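Side-chain contact in cysteine protease S273R (African swine fever virus pig/Kenya/KEN-50/1950, PDB 6LJ9), which is a SUMO-1-type cysteine protease that probably matures the viral pp220 and pp62 polyproteins into core-shell proteins and dampens host innate immune signalling: residues 125-130 / 135-140. Residues are numbered along the deposited sequence; the frame is centred on the assembly and turned at random.
Sequences NQVDMV and GEELQY
Glu137 reaches across to the backbone of Asp128, and its carboxylate carries most of the contact. Glu137 OE1 accepts a hydrogen bond from Asp128 N at 3.0 Å, moderately bent at 143° at the hydrogen. The amide does not lie in the carboxylate plane but meets OE1 from well above it, 57° out. This approach follows from the course of the side chain: CG stands anti to the carbonyl carbon and the chain then bends at chi2, which swings the carboxylate over the chain at 127-128. The side-chain stem comes close as well, Glu137 CG lying 3.8 Å from Asp128 O.

The side chain of Asp128 is turned elsewhere. Its CB passes 3.6 Å from Glu137 OE1. With CG anti to the backbone N (chi1 -167°), however, the carboxylate is carried away from Glu137. Asp128 OD2 is left 5.6 Å from Glu137 OE1, a separation that probably eases the repulsion between two like charges. Asp128 OD1 instead accepts from Val130 N at 3.2 Å, on its anti side and somewhat out of the carboxylate plane, and caps the first turn of helix 129-134. Beside the polar pair, Val127 offers CG2 to the carboxyl carbon, 4.3 Å from Glu137 CD; Phe108 of strand 107-109 touches both of these side chains.

Glu137 therefore grips the backbone amide of the very residue whose side chain caps the helix. Helix 129-134 starts at the Asp128 N-cap and finishes at Gly135, where positive phi lets the chain leave the helix with two bonds back into the last turn. The contact thus joins the residues before the helix to those after it, across a short helix with an Asp N-cap and a C-terminal Schellman motif, leading into the antiparallel hairpin of strands 139-141 and 144-146.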
ATOM      1  N   ASN B 125       5.793  26.484  10.932  1.00 81.81           N
ATOM      2  CA  ASN B 125       5.878  25.032  11.009  1.00 89.50           C
ATOM      3  C   ASN B 125       6.026  24.474   9.599  1.00 99.05           C
ATOM      4  O   ASN B 125       5.173  24.719   8.738  1.00113.99           O
ATOM      5  CB  ASN B 125       4.648  24.443  11.700  1.00 93.64           C
ATOM      6  CG  ASN B 125       3.362  25.131  11.287  1.00 90.79           C
ATOM      7  OD1 ASN B 125       2.759  25.862  12.072  1.00 84.65           O
ATOM      8  ND2 ASN B 125       2.938  24.904  10.050  1.00 88.94           N
ATOM      9  N   GLN B 126       7.103  23.735   9.369  1.00 90.83           N
ATOM     10  CA  GLN B 126       7.394  23.135   8.078  1.00 83.87           C
ATOM     11  C   GLN B 126       7.255  21.621   8.162  1.00 62.38           C
ATOM     12  O   GLN B 126       7.175  21.036   9.246  1.00 69.09           O
ATOM     13  CB  GLN B 126       8.804  23.509   7.610  1.00 95.79           C
ATOM     14  CG  GLN B 126       9.030  24.994   7.433  1.00104.05           C
ATOM     15  CD  GLN B 126      10.487  25.323   7.193  1.00110.24           C
ATOM     16  OE1 GLN B 126      11.374  24.535   7.520  1.00112.56           O
ATOM     17  NE2 GLN B 126      10.742  26.489   6.618  1.00116.31           N
ATOM     18  N   VAL B 127       7.231  20.991   6.997  1.00 58.71           N
ATOM     19  CA  VAL B 127       7.185  19.538   6.927  1.00 52.12           C
ATOM     20  C   VAL B 127       8.604  18.996   7.016  1.00 44.16           C
ATOM     21  O   VAL B 127       9.551  19.586   6.481  1.00 41.64           O
ATOM     22  CB  VAL B 127       6.472  19.077   5.641  1.00 51.91           C
ATOM     23  CG1 VAL B 127       7.335  19.321   4.405  1.00 63.05           C
ATOM     24  CG2 VAL B 127       6.067  17.619   5.746  1.00 36.77           C
ATOM     25  N   ASP B 128       8.765  17.886   7.730  1.00 42.27           N
ATOM     26  CA  ASP B 128      10.047  17.203   7.861  1.00 34.64           C
ATOM     27  C   ASP B 128       9.889  15.829   7.227  1.00 32.56           C
ATOM     28  O   ASP B 128       9.173  14.974   7.759  1.00 25.81           O
ATOM     29  CB  ASP B 128      10.470  17.104   9.327  1.00 39.46           C
ATOM     30  CG  ASP B 128      11.921  16.682   9.499  1.00 55.86           C
ATOM     31  OD1 ASP B 128      12.444  15.950   8.634  1.00 54.19           O
ATOM     32  OD2 ASP B 128      12.540  17.083  10.508  1.00 61.84           O
HETATM   33  N   MSE B 129      10.550  15.621   6.091  1.00 32.53           N
HETATM   34  CA  MSE B 129      10.371  14.406   5.300  1.00 24.61           C
HETATM   35  C   MSE B 129      10.768  13.153   6.074  1.00 26.96           C
HETATM   36  O   MSE B 129      10.223  12.074   5.842  1.00 41.13           O
HETATM   37  CB  MSE B 129      11.169  14.495   3.998  1.00 24.50           C
HETATM   38  CG  MSE B 129      10.572  13.690   2.856  1.00 23.15           C
HETATM   39 SE   MSE B 129       8.721  14.187   2.495  0.72 32.28          SE
HETATM   40  CE  MSE B 129       8.981  16.088   2.143  1.00 30.09           C
ATOM     41  N   VAL B 130      11.722  13.301   6.996  1.00 25.16           N
ATOM     42  CA  VAL B 130      12.083  12.187   7.868  1.00 29.76           C
ATOM     43  C   VAL B 130      10.943  11.875   8.829  1.00 31.76           C
ATOM     44  O   VAL B 130      10.590  10.708   9.039  1.00 28.90           O
ATOM     45  CB  VAL B 130      13.389  12.493   8.622  1.00 40.08           C
ATOM     46  CG1 VAL B 130      13.692  11.391   9.626  1.00 29.51           C
ATOM     47  CG2 VAL B 130      14.535  12.652   7.642  1.00 37.11           C
ATOM     48  N   GLY B 135       6.297   8.598  10.432  1.00 19.54           N
ATOM     49  CA  GLY B 135       4.933   8.680  10.914  1.00 27.56           C
ATOM     50  C   GLY B 135       4.736   9.648  12.057  1.00 33.69           C
ATOM     51  O   GLY B 135       4.002   9.342  13.005  1.00 31.88           O
ATOM     52  N   GLU B 136       5.375  10.816  11.995  1.00 24.63           N
ATOM     53  CA  GLU B 136       5.297  11.797  13.068  1.00 31.70           C
ATOM     54  C   GLU B 136       4.834  13.163  12.576  1.00 28.47           C
ATOM     55  O   GLU B 136       4.962  14.149  13.311  1.00 38.38           O
ATOM     56  CB  GLU B 136       6.655  11.917  13.774  1.00 28.64           C
ATOM     57  CG  GLU B 136       7.197  10.590  14.294  1.00 53.16           C
ATOM     58  CD  GLU B 136       8.580  10.719  14.903  1.00 68.75           C
ATOM     59  OE1 GLU B 136       9.149  11.830  14.857  1.00 72.82           O
ATOM     60  OE2 GLU B 136       9.100   9.711  15.426  1.00 73.72           O
ATOM     61  N   GLU B 137       4.306  13.248  11.359  1.00 23.60           N
ATOM     62  CA  GLU B 137       3.786  14.486  10.801  1.00 24.70           C
ATOM     63  C   GLU B 137       2.278  14.384  10.628  1.00 26.93           C
ATOM     64  O   GLU B 137       1.761  13.345  10.205  1.00 23.04           O
ATOM     65  CB  GLU B 137       4.443  14.807   9.453  1.00 24.81           C
ATOM     66  CG  GLU B 137       5.855  15.361   9.557  1.00 47.00           C
ATOM     67  CD  GLU B 137       5.884  16.832   9.929  1.00 48.18           C
ATOM     68  OE1 GLU B 137       6.991  17.375  10.130  1.00 54.92           O
ATOM     69  OE2 GLU B 137       4.802  17.449  10.016  1.00 58.46           O
ATOM     70  N   LEU B 138       1.578  15.467  10.957  1.00 25.95           N
ATOM     71  CA  LEU B 138       0.130  15.512  10.817  1.00 31.29           C
ATOM     72  C   LEU B 138      -0.258  15.713   9.358  1.00 36.29           C
ATOM     73  O   LEU B 138       0.196  16.660   8.707  1.00 33.33           O
ATOM     74  CB  LEU B 138      -0.458  16.635  11.670  1.00 43.77           C
ATOM     75  CG  LEU B 138      -0.726  16.360  13.149  1.00 57.20           C
ATOM     76  CD1 LEU B 138      -1.093  17.651  13.858  1.00 50.91           C
ATOM     77  CD2 LEU B 138      -1.837  15.335  13.307  1.00 67.37           C
ATOM     78  N   GLN B 139      -1.091  14.813   8.847  1.00 24.57           N
ATOM     79  CA  GLN B 139      -1.767  14.973   7.572  1.00 29.59           C
ATOM     80  C   GLN B 139      -3.268  14.882   7.807  1.00 31.49           C
ATOM     81  O   GLN B 139      -3.729  14.455   8.869  1.00 25.50           O
ATOM     82  CB  GLN B 139      -1.314  13.919   6.554  1.00 12.45           C
ATOM     83  CG  GLN B 139      -1.760  12.506   6.871  1.00 15.17           C
ATOM     84  CD  GLN B 139      -1.231  11.504   5.868  1.00 16.61           C
ATOM     85  OE1 GLN B 139      -0.402  10.658   6.200  1.00 21.28           O
ATOM     86  NE2 GLN B 139      -1.703  11.599   4.630  1.00 12.41           N
ATOM     87  N   TYR B 140      -4.039  15.288   6.805  1.00 36.87           N
ATOM     88  CA  TYR B 140      -5.488  15.380   6.940  1.00 40.91           C
ATOM     89  C   TYR B 140      -6.141  14.450   5.925  1.00 35.83           C
ATOM     90  O   TYR B 140      -6.231  14.768   4.735  1.00 38.61           O
ATOM     91  CB  TYR B 140      -5.948  16.826   6.792  1.00 25.97           C
ATOM     92  CG  TYR B 140      -5.509  17.668   7.968  1.00 33.88           C
ATOM     93  CD1 TYR B 140      -4.270  18.296   7.976  1.00 30.49           C
ATOM     94  CD2 TYR B 140      -6.318  17.804   9.087  1.00 37.04           C
ATOM     95  CE1 TYR B 140      -3.859  19.052   9.056  1.00 31.76           C
ATOM     96  CE2 TYR B 140      -5.917  18.558  10.173  1.00 34.82           C
ATOM     97  CZ  TYR B 140      -4.687  19.180  10.153  1.00 39.58           C
ATOM     98  OH  TYR B 140      -4.284  19.932  11.234  1.00 52.99           O
TER